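Local coordinates for glycoside hydrolase family 15, cellulose signaling associated protein envoy (PDB 4WUJ) that senses blue light through a flavin mononucleotide held in its LOV domain, a PAS-fold photoreceptor module, and links light to the oxidative stress response, at residues H104-N113 and T122-L130; D35-C43 and Y54-L62. One frame throughout, in Å; residues are numbered along the deposited sequence.

Overall arrangement
Both contacts are antiparallel hairpins in the same five-stranded sheet, and both line the flavin mononucleotide pocket and reach the second subunit, with centres about 14 Å apart. Contact 1 is the long hairpin at the 107-114 edge, partly buried: its valine, isoleucine and asparagine side chains meet the flavin. Contact 2 lies at the opposite edge, where the short strand 52-55 turns into helix 57-63, and is more deeply buried. Its bonding passes from strand ladder to a serine at the helix start. Contact 1 supplies hydrogen bonds from an asparagine amide to the pyrimidine ring; contact 2 offers only van der Waals contacts, to the dimethylbenzene end.

Contact 1 of 2, residues H104-N113 and T122-L130; sequences HQEVQVRIVN and TNVVTILPL. With FMN (flavin mononucleotide), chain I.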
loop_
_atom_site.group_PDB
_atom_site.type_symbol
_atom_site.label_atom_id
_atom_site.label_comp_id
_atom_site.label_asym_id
_atom_site.label_seq_id
_atom_site.Cartn_x
_atom_site.Cartn_y
_atom_site.Cartn_z
ATOM N N HIS C 104 -18.676 7.279 -13.686
ATOM C CA HIS C 104 -17.633 6.242 -13.588
ATOM C C HIS C 104 -16.382 6.632 -14.381
ATOM O O HIS C 104 -15.783 5.797 -15.049
ATOM C CB HIS C 104 -18.148 4.901 -14.083
ATOM C CG HIS C 104 -19.340 4.414 -13.336
ATOM N ND1 HIS C 104 -19.860 3.152 -13.506
ATOM C CD2 HIS C 104 -20.116 5.021 -12.407
ATOM C CE1 HIS C 104 -20.907 3.002 -12.713
ATOM N NE2 HIS C 104 -21.080 4.123 -12.035
ATOM N N GLN C 105 -16.005 7.904 -14.308
ATOM C CA GLN C 105 -14.843 8.402 -15.016
ATOM C C GLN C 105 -13.718 8.679 -14.048
ATOM O O GLN C 105 -13.934 9.256 -12.975
ATOM C CB GLN C 105 -15.152 9.726 -15.733
ATOM C CG GLN C 105 -15.950 9.631 -17.019
ATOM C CD GLN C 105 -16.512 10.978 -17.419
ATOM O OE1 GLN C 105 -16.220 11.999 -16.777
ATOM N NE2 GLN C 105 -17.326 10.997 -18.472
ATOM N N GLU C 106 -12.513 8.319 -14.474
ATOM C CA GLU C 106 -11.289 8.734 -13.811
ATOM C C GLU C 106 -11.335 10.221 -13.700
ATOM O O GLU C 106 -11.842 10.880 -14.602
ATOM C CB GLU C 106 -10.067 8.383 -14.664
ATOM C CG GLU C 106 -9.735 6.925 -14.669
ATOM C CD GLU C 106 -8.724 6.559 -15.742
ATOM O OE1 GLU C 106 -7.703 7.290 -15.906
ATOM O OE2 GLU C 106 -8.966 5.518 -16.401
ATOM N N VAL C 107 -10.747 10.757 -12.640
ATOM C CA VAL C 107 -10.662 12.176 -12.491
ATOM C C VAL C 107 -9.550 12.517 -11.565
ATOM O O VAL C 107 -9.256 11.798 -10.605
ATOM C CB VAL C 107 -11.972 12.755 -11.912
ATOM C CG1 VAL C 107 -12.330 12.058 -10.593
ATOM C CG2 VAL C 107 -11.865 14.247 -11.711
ATOM N N GLN C 108 -8.914 13.633 -11.839
ATOM C CA GLN C 108 -7.870 14.087 -10.956
ATOM C C GLN C 108 -7.981 15.577 -10.839
ATOM O O GLN C 108 -7.952 16.300 -11.850
ATOM C CB GLN C 108 -6.487 13.648 -11.460
ATOM C CG GLN C 108 -5.341 14.183 -10.643
ATOM C CD GLN C 108 -3.984 13.691 -11.158
ATOM O OE1 GLN C 108 -3.579 13.990 -12.284
ATOM N NE2 GLN C 108 -3.300 12.902 -10.346
ATOM N N VAL C 109 -8.114 16.023 -9.601
ATOM C CA VAL C 109 -8.222 17.421 -9.294
ATOM C C VAL C 109 -7.367 17.725 -8.095
ATOM O O VAL C 109 -6.854 16.846 -7.418
ATOM C CB VAL C 109 -9.691 17.826 -8.916
ATOM C CG1 VAL C 109 -10.689 17.190 -9.869
ATOM C CG2 VAL C 109 -9.997 17.448 -7.471
ATOM N N ARG C 110 -7.235 19.005 -7.817
ATOM C CA ARG C 110 -6.553 19.451 -6.634
ATOM C C ARG C 110 -7.580 20.274 -5.928
ATOM O O ARG C 110 -8.420 20.922 -6.570
ATOM C CB ARG C 110 -5.283 20.257 -7.014
ATOM C CG ARG C 110 -5.412 21.783 -7.021
ATOM C CD ARG C 110 -4.173 22.535 -7.673
ATOM N NE ARG C 110 -4.493 23.961 -7.734
ATOM C CZ ARG C 110 -5.125 24.554 -8.756
ATOM N NH1 ARG C 110 -5.415 23.881 -9.859
ATOM N NH2 ARG C 110 -5.423 25.844 -8.707
ATOM N N ILE C 111 -7.543 20.252 -4.610
ATOM C CA ILE C 111 -8.614 20.828 -3.858
ATOM C C ILE C 111 -8.127 21.015 -2.470
ATOM O O ILE C 111 -7.239 20.278 -2.033
ATOM C CB ILE C 111 -9.870 19.830 -3.838
ATOM C CG1 ILE C 111 -10.973 20.335 -2.923
ATOM C CG2 ILE C 111 -9.462 18.398 -3.407
ATOM C CD1 ILE C 111 -12.230 19.456 -2.973
ATOM N N VAL C 112 -8.726 21.927 -1.725
ATOM C CA VAL C 112 -8.319 22.097 -0.346
ATOM C C VAL C 112 -9.084 21.198 0.570
ATOM O O VAL C 112 -10.323 21.238 0.606
ATOM C CB VAL C 112 -8.491 23.537 0.120
ATOM C CG1 VAL C 112 -8.256 23.639 1.640
ATOM C CG2 VAL C 112 -7.541 24.469 -0.690
ATOM N N ASN C 113 -8.353 20.372 1.318
ATOM C CA ASN C 113 -8.947 19.696 2.464
ATOM C C ASN C 113 -8.327 20.113 3.783
ATOM O O ASN C 113 -7.359 20.888 3.845
ATOM C CB ASN C 113 -8.883 18.156 2.336
ATOM C CG ASN C 113 -9.573 17.642 1.091
ATOM O OD1 ASN C 113 -9.203 16.586 0.576
ATOM N ND2 ASN C 113 -10.558 18.399 0.577
ATOM N N THR C 122 -3.281 21.340 0.110
ATOM C CA THR C 122 -3.628 21.129 -1.268
ATOM C C THR C 122 -3.524 19.632 -1.614
ATOM O O THR C 122 -2.479 19.134 -2.020
ATOM C CB THR C 122 -2.783 22.029 -2.137
ATOM O OG1 THR C 122 -3.061 23.384 -1.752
ATOM C CG2 THR C 122 -3.083 21.814 -3.625
ATOM N N ASN C 123 -4.649 18.933 -1.451
ATOM C CA ASN C 123 -4.694 17.506 -1.643
ATOM C C ASN C 123 -4.777 17.211 -3.126
ATOM O O ASN C 123 -5.684 17.723 -3.810
ATOM C CB ASN C 123 -5.923 16.966 -0.889
ATOM C CG ASN C 123 -6.016 15.458 -0.920
ATOM O OD1 ASN C 123 -5.232 14.797 -1.606
ATOM N ND2 ASN C 123 -6.994 14.904 -0.185
ATOM N N VAL C 124 -3.847 16.427 -3.667
ATOM C CA VAL C 124 -4.030 15.984 -5.056
ATOM C C VAL C 124 -4.752 14.620 -5.078
ATOM O O VAL C 124 -4.152 13.528 -4.887
ATOM C CB VAL C 124 -2.740 15.965 -5.873
ATOM C CG1 VAL C 124 -3.020 15.608 -7.320
ATOM C CG2 VAL C 124 -2.010 17.317 -5.767
ATOM N N VAL C 125 -6.057 14.720 -5.328
ATOM C CA VAL C 125 -6.967 13.589 -5.252
ATOM C C VAL C 125 -7.203 13.045 -6.612
ATOM O O VAL C 125 -7.536 13.779 -7.552
ATOM C CB VAL C 125 -8.336 14.009 -4.680
ATOM C CG1 VAL C 125 -9.249 12.826 -4.615
ATOM C CG2 VAL C 125 -8.187 14.642 -3.286
ATOM N N THR C 126 -7.059 11.747 -6.731
ATOM C CA THR C 126 -7.400 11.038 -7.966
ATOM C C THR C 126 -8.437 9.981 -7.638
ATOM O O THR C 126 -8.239 9.201 -6.711
ATOM C CB THR C 126 -6.198 10.245 -8.525
ATOM O OG1 THR C 126 -5.099 11.119 -8.734
ATOM C CG2 THR C 126 -6.568 9.548 -9.827
ATOM N N ILE C 127 -9.496 9.894 -8.432
ATOM C CA ILE C 127 -10.525 8.921 -8.193
ATOM C C ILE C 127 -10.655 8.045 -9.397
ATOM O O ILE C 127 -10.811 8.522 -10.522
ATOM C CB ILE C 127 -11.860 9.636 -7.827
ATOM C CG1 ILE C 127 -11.593 10.562 -6.643
ATOM C CG2 ILE C 127 -12.943 8.611 -7.514
ATOM C CD1 ILE C 127 -12.673 11.499 -6.255
ATOM N N LEU C 128 -10.563 6.750 -9.170
ATOM C CA LEU C 128 -10.694 5.779 -10.232
ATOM C C LEU C 128 -11.866 4.820 -9.982
ATOM O O LEU C 128 -12.134 4.441 -8.855
ATOM C CB LEU C 128 -9.377 5.004 -10.365
ATOM C CG LEU C 128 -8.166 5.929 -10.570
ATOM C CD1 LEU C 128 -7.431 6.255 -9.281
ATOM C CD2 LEU C 128 -7.229 5.305 -11.542
ATOM N N PRO C 129 -12.562 4.425 -11.051
ATOM C CA PRO C 129 -13.634 3.429 -11.023
ATOM C C PRO C 129 -13.131 1.992 -11.021
ATOM O O PRO C 129 -12.130 1.696 -11.669
ATOM C CB PRO C 129 -14.345 3.672 -12.352
ATOM C CG PRO C 129 -13.197 4.089 -13.284
ATOM C CD PRO C 129 -12.394 5.011 -12.393
ATOM N N LEU C 130 -13.839 1.109 -10.317
ATOM C CA LEU C 130 -13.640 -0.330 -10.444
ATOM C C LEU C 130 -14.780 -0.966 -11.237
ATOM O O LEU C 130 -15.741 -0.292 -11.606
ATOM C CB LEU C 130 -13.593 -0.986 -9.060
ATOM C CG LEU C 130 -12.202 -1.244 -8.513
ATOM C CD1 LEU C 130 -11.386 0.060 -8.548
ATOM C CD2 LEU C 130 -12.277 -1.854 -7.095
HETATM N N1 FMN I . -13.089 14.734 -1.625
HETATM C C2 FMN I . -12.089 15.465 -1.018
HETATM O O2 FMN I . -12.246 16.662 -0.788
HETATM N N3 FMN I . -10.900 14.842 -0.646
HETATM C C4 FMN I . -10.685 13.507 -0.884
HETATM O O4 FMN I . -9.628 12.997 -0.523
HETATM C C4A FMN I . -11.693 12.751 -1.500
HETATM N N5 FMN I . -11.517 11.395 -1.738
HETATM C C5A FMN I . -12.498 10.671 -2.354
HETATM C C6 FMN I . -12.270 9.328 -2.588
HETATM C C7 FMN I . -13.249 8.549 -3.181
HETATM C C7M FMN I . -12.948 7.103 -3.423
HETATM C C8 FMN I . -14.477 9.142 -3.556
HETATM C C8M FMN I . -15.548 8.302 -4.207
HETATM C C9 FMN I . -14.689 10.508 -3.331
HETATM C C9A FMN I . -13.705 11.280 -2.726
HETATM N N10 FMN I . -13.893 12.644 -2.474
HETATM C C10 FMN I . -12.892 13.375 -1.865
HETATM C "C1'" FMN I . -15.126 13.421 -2.885
HETATM C "C2'" FMN I . -16.343 13.398 -1.989
HETATM O "O2'" FMN I . -16.406 12.150 -1.338
HETATM C "C3'" FMN I . -17.590 13.728 -2.860
HETATM O "O3'" FMN I . -17.711 12.807 -3.938
HETATM C "C4'" FMN I . -17.493 15.163 -3.430
HETATM O "O4'" FMN I . -17.545 16.072 -2.351
HETATM C "C5'" FMN I . -18.572 15.483 -4.481
HETATM O "O5'" FMN I . -19.852 15.119 -3.997
HETATM P P FMN I . -20.729 16.138 -3.140
HETATM O O1P FMN I . -21.958 15.350 -2.718
HETATM O O2P FMN I . -20.074 16.674 -1.913
HETATM O O3P FMN I . -21.127 17.286 -4.008
#
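The flavin pocket of the LOV domain is walled on one side by the hairpin of 104-113 and 122-130, an antiparallel ladder running from Val107-Ile127 to Val112-Thr122. Its central rung pairs Val109 with Val125, bonded both ways. Side chains alternate between two faces. On the flavin face, Val107 CG1 lies beside Ile127 CB at 3.7 Å, both side chains pointing the same way, and Ile111 CG2 meets Val125 CG2 at 4.0 Å. Val107 packs on Ala100 of helix 92-103, while the branched aliphatic Ile111, Val125 and Ile127, suited to a strand, give the ring system an apolar surface. Ile127 CD1 comes 3.7 Å from FMN C9A, while Val125 CG2 nears FMN O4.

Asparagine suits the polar end because its amide both gives and takes. Asn113 OD1 accepts from FMN N3 at 2.7 Å, nearly straight at 168°, and from Asn123 ND2 at 2.9 Å; its ND2 donates to FMN O2. The two asparagine amides stand almost perpendicular, 87° apart. Asn123 extends its amide away from its own N-H (chi1 -175°), which carries ND2 across to Asn113, while its OD1 takes the backbone N of Ala145, fixing the amide's rotation.

On the other face, Gln108 NE2 makes a weak bond to Thr126 OG1, whose stronger partner is Tyr7 of the second subunit. A polar pair of asparagines at the pyrimidine edge, beside aliphatic strand residues, is typical of LOV flavin sites.

Contact 2 of 2, residues D35-C43 and Y54-L62; sequences DCSVSLTLC and YASPGFYQL. With FMN (flavin mononucleotide), chain I.
Ser56, at the N-cap of helix 57-63, ties the helix start to strand 39-44. From its CB, which sits 3.6 Å from Val38 O, OG turns into the position between the backbone N and the carbonyl carbon (chi1 58°). There it donates to Val38 O at 2.9 Å, in the carbonyl plane and on a lone pair, and accepts from Leu40 N at 2.8 Å. A weak capping bond from Phe59 N also ends on OG. Serine suits the site, since one short hydroxyl can both give and accept.

The Ser56 backbone continues the ladder by donating to Leu40 O, and Leu42 N bonds Tyr54 O beyond it. Gly58, with no side chain, lets its CA come 3.2 Å from Ser37 O. A water accepts from Gly58 N and donates to Cys36 O and Val38 O, joining the type I turn from Asp35 to Val38 to the helix.

Aromatic rings fill the flanks. Leu40 CD2 meets the edge of the Tyr54 ring at CD1, 3.8 Å away, while Tyr54 OH bonds Cys36 N of the second subunit. Thr41 CG2 approaches Phe59 CD1 obliquely at 3.4 Å; its OG1 faces the flavin, 3.3 Å from FMN C6, and makes a weak bond to Gln144. Ser39 OG, near the plane of the Phe59 ring at its edge, bonds Gln144 OE1, so this strand touches a residue that also binds the flavin. Cys43 SG packs on FMN C7M.

The Ser56 hydroxyl joins the carbonyl of Val38, which ends the turn, the N-H of Leu40 on the strand and the first turn of the helix. With one acceptor and two donors, Phe59 N only weakly, this buried group has its rotation fixed and ties the helix start to the strand.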
loop_
_atom_site.group_PDB
_atom_site.type_symbol
_atom_site.label_atom_id
_atom_site.label_comp_id
_atom_site.label_asym_id
_atom_site.label_seq_id
_atom_site.Cartn_x
_atom_site.Cartn_y
_atom_site.Cartn_z
ATOM N N ASP C 35 3.905 3.781 -3.530
ATOM C CA ASP C 35 4.414 2.885 -2.472
ATOM C C ASP C 35 3.358 2.626 -1.312
ATOM O O ASP C 35 2.211 3.101 -1.388
ATOM C CB ASP C 35 5.786 3.372 -1.983
ATOM C CG ASP C 35 5.708 4.580 -1.062
ATOM O OD1 ASP C 35 4.594 4.992 -0.654
ATOM O OD2 ASP C 35 6.786 5.148 -0.750
ATOM N N CYS C 36 3.722 1.865 -0.267
ATOM C CA CYS C 36 2.715 1.406 0.726
ATOM C C CYS C 36 2.316 2.430 1.738
ATOM O O CYS C 36 1.484 2.174 2.627
ATOM C CB CYS C 36 3.242 0.172 1.478
ATOM S SG CYS C 36 3.529 -1.107 0.384
ATOM N N SER C 37 2.940 3.576 1.631
ATOM C CA SER C 37 2.568 4.734 2.429
ATOM C C SER C 37 1.448 5.594 1.760
ATOM O O SER C 37 0.987 6.574 2.355
ATOM C CB SER C 37 3.832 5.628 2.597
ATOM O OG SER C 37 4.521 5.296 3.784
ATOM N N VAL C 38 1.113 5.305 0.497
ATOM C CA VAL C 38 0.159 6.130 -0.244
ATOM C C VAL C 38 -1.147 6.281 0.564
ATOM O O VAL C 38 -1.590 5.350 1.215
ATOM C CB VAL C 38 -0.170 5.559 -1.658
ATOM C CG1 VAL C 38 -0.945 4.279 -1.577
ATOM C CG2 VAL C 38 -0.997 6.562 -2.472
ATOM N N SER C 39 -1.718 7.480 0.581
ATOM C CA SER C 39 -3.018 7.662 1.207
ATOM C C SER C 39 -4.118 7.193 0.240
ATOM O O SER C 39 -4.173 7.607 -0.934
ATOM C CB SER C 39 -3.213 9.088 1.636
ATOM O OG SER C 39 -4.576 9.374 1.808
ATOM N N LEU C 40 -4.958 6.284 0.712
ATOM C CA LEU C 40 -5.902 5.596 -0.167
ATOM C C LEU C 40 -7.202 5.354 0.550
ATOM O O LEU C 40 -7.199 4.980 1.727
ATOM C CB LEU C 40 -5.351 4.261 -0.625
ATOM C CG LEU C 40 -6.229 3.411 -1.538
ATOM C CD1 LEU C 40 -5.370 2.602 -2.509
ATOM C CD2 LEU C 40 -7.150 2.497 -0.738
ATOM N N THR C 41 -8.309 5.619 -0.150
ATOM C CA THR C 41 -9.628 5.260 0.335
ATOM C C THR C 41 -10.305 4.399 -0.724
ATOM O O THR C 41 -10.043 4.503 -1.933
ATOM C CB THR C 41 -10.519 6.498 0.693
ATOM O OG1 THR C 41 -10.835 7.241 -0.494
ATOM C CG2 THR C 41 -9.821 7.404 1.671
ATOM N N LEU C 42 -11.143 3.510 -0.242
ATOM C CA LEU C 42 -11.971 2.681 -1.079
ATOM C C LEU C 42 -13.412 2.951 -0.623
ATOM O O LEU C 42 -13.736 2.855 0.587
ATOM C CB LEU C 42 -11.607 1.220 -0.868
ATOM C CG LEU C 42 -12.135 0.147 -1.797
ATOM C CD1 LEU C 42 -11.879 0.408 -3.279
ATOM C CD2 LEU C 42 -11.431 -1.134 -1.353
ATOM N N CYS C 43 -14.262 3.294 -1.584
ATOM C CA CYS C 43 -15.651 3.653 -1.285
ATOM C C CYS C 43 -16.576 2.779 -2.088
ATOM O O CYS C 43 -16.313 2.512 -3.255
ATOM C CB CYS C 43 -15.906 5.115 -1.601
ATOM S SG CYS C 43 -14.986 6.270 -0.541
ATOM N N TYR C 54 -12.671 1.154 3.350
ATOM C CA TYR C 54 -11.265 0.950 3.665
ATOM C C TYR C 54 -10.481 2.237 3.462
ATOM O O TYR C 54 -10.613 2.883 2.400
ATOM C CB TYR C 54 -10.670 -0.134 2.741
ATOM C CG TYR C 54 -9.193 -0.339 2.934
ATOM C CD1 TYR C 54 -8.246 0.416 2.223
ATOM C CD2 TYR C 54 -8.721 -1.286 3.858
ATOM C CE1 TYR C 54 -6.866 0.213 2.421
ATOM C CE2 TYR C 54 -7.366 -1.490 4.048
ATOM C CZ TYR C 54 -6.442 -0.733 3.348
ATOM O OH TYR C 54 -5.113 -0.972 3.607
ATOM N N ALA C 55 -9.645 2.583 4.446
ATOM C CA ALA C 55 -8.632 3.622 4.281
ATOM C C ALA C 55 -7.249 3.071 4.698
ATOM O O ALA C 55 -7.126 2.319 5.699
ATOM C CB ALA C 55 -8.984 4.818 5.102
ATOM N N SER C 56 -6.220 3.429 3.931
ATOM C CA SER C 56 -4.856 2.938 4.174
ATOM C C SER C 56 -4.218 3.582 5.414
ATOM O O SER C 56 -4.689 4.603 5.887
ATOM C CB SER C 56 -3.965 3.266 2.977
ATOM O OG SER C 56 -3.958 4.672 2.749
ATOM N N PRO C 57 -3.147 2.967 5.957
ATOM C CA PRO C 57 -2.330 3.680 6.958
ATOM C C PRO C 57 -1.918 5.107 6.508
ATOM O O PRO C 57 -1.964 6.072 7.269
ATOM C CB PRO C 57 -1.073 2.772 7.109
ATOM C CG PRO C 57 -1.627 1.364 6.753
ATOM C CD PRO C 57 -2.623 1.622 5.642
ATOM N N GLY C 58 -1.498 5.224 5.265
ATOM C CA GLY C 58 -1.171 6.535 4.711
ATOM C C GLY C 58 -2.321 7.556 4.837
ATOM O O GLY C 58 -2.068 8.754 4.979
ATOM N N PHE C 59 -3.585 7.112 4.777
ATOM C CA PHE C 59 -4.697 8.071 4.880
ATOM C C PHE C 59 -4.809 8.574 6.307
ATOM O O PHE C 59 -5.003 9.764 6.535
ATOM C CB PHE C 59 -6.024 7.457 4.448
ATOM C CG PHE C 59 -7.245 8.372 4.642
ATOM C CD1 PHE C 59 -7.652 9.259 3.609
ATOM C CD2 PHE C 59 -7.981 8.328 5.834
ATOM C CE1 PHE C 59 -8.790 10.082 3.764
ATOM C CE2 PHE C 59 -9.113 9.136 6.014
ATOM C CZ PHE C 59 -9.538 10.013 4.967
ATOM N N TYR C 60 -4.701 7.675 7.274
ATOM C CA TYR C 60 -4.756 8.120 8.656
ATOM C C TYR C 60 -3.537 9.014 9.012
ATOM O O TYR C 60 -3.637 9.944 9.816
ATOM C CB TYR C 60 -4.878 6.929 9.575
ATOM C CG TYR C 60 -6.082 6.054 9.275
ATOM C CD1 TYR C 60 -7.377 6.575 9.338
ATOM C CD2 TYR C 60 -5.941 4.706 8.953
ATOM C CE1 TYR C 60 -8.495 5.787 9.081
ATOM C CE2 TYR C 60 -7.081 3.895 8.680
ATOM C CZ TYR C 60 -8.347 4.453 8.764
ATOM O OH TYR C 60 -9.472 3.713 8.501
ATOM N N GLN C 61 -2.404 8.768 8.363
ATOM C CA GLN C 61 -1.209 9.559 8.627
ATOM C C GLN C 61 -1.339 10.934 7.949
ATOM O O GLN C 61 -0.935 11.963 8.497
ATOM C CB GLN C 61 0.058 8.829 8.125
ATOM C CG GLN C 61 1.364 9.506 8.482
ATOM C CD GLN C 61 1.791 9.172 9.886
ATOM O OE1 GLN C 61 1.088 9.480 10.843
ATOM N NE2 GLN C 61 2.932 8.496 10.018
ATOM N N LEU C 62 -1.869 10.950 6.737
ATOM C CA LEU C 62 -2.042 12.225 6.057
ATOM C C LEU C 62 -3.086 13.072 6.768
ATOM O O LEU C 62 -2.853 14.238 7.011
ATOM C CB LEU C 62 -2.408 12.051 4.592
ATOM C CG LEU C 62 -2.943 13.329 3.943
ATOM C CD1 LEU C 62 -1.831 14.382 3.792
ATOM C CD2 LEU C 62 -3.553 13.026 2.626
HETATM N N1 FMN I . -13.089 14.734 -1.625
HETATM C C2 FMN I . -12.089 15.465 -1.018
HETATM O O2 FMN I . -12.246 16.662 -0.788
HETATM N N3 FMN I . -10.900 14.842 -0.646
HETATM C C4 FMN I . -10.685 13.507 -0.884
HETATM O O4 FMN I . -9.628 12.997 -0.523
HETATM C C4A FMN I . -11.693 12.751 -1.500
HETATM N N5 FMN I . -11.517 11.395 -1.738
HETATM C C5A FMN I . -12.498 10.671 -2.354
HETATM C C6 FMN I . -12.270 9.328 -2.588
HETATM C C7 FMN I . -13.249 8.549 -3.181
HETATM C C7M FMN I . -12.948 7.103 -3.423
HETATM C C8 FMN I . -14.477 9.142 -3.556
HETATM C C8M FMN I . -15.548 8.302 -4.207
HETATM C C9 FMN I . -14.689 10.508 -3.331
HETATM C C9A FMN I . -13.705 11.280 -2.726
HETATM N N10 FMN I . -13.893 12.644 -2.474
HETATM C C10 FMN I . -12.892 13.375 -1.865
HETATM C "C1'" FMN I . -15.126 13.421 -2.885
HETATM C "C2'" FMN I . -16.343 13.398 -1.989
HETATM O "O2'" FMN I . -16.406 12.150 -1.338
HETATM C "C3'" FMN I . -17.590 13.728 -2.860
HETATM O "O3'" FMN I . -17.711 12.807 -3.938
HETATM C "C4'" FMN I . -17.493 15.163 -3.430
HETATM O "O4'" FMN I . -17.545 16.072 -2.351
HETATM C "C5'" FMN I . -18.572 15.483 -4.481
HETATM O "O5'" FMN I . -19.852 15.119 -3.997
HETATM P P FMN I . -20.729 16.138 -3.140
HETATM O O1P FMN I . -21.958 15.350 -2.718
HETATM O O2P FMN I . -20.074 16.674 -1.913
HETATM O O3P FMN I . -21.127 17.286 -4.008
HETATM O O HOH W 1 -0.751 3.358 3.200
#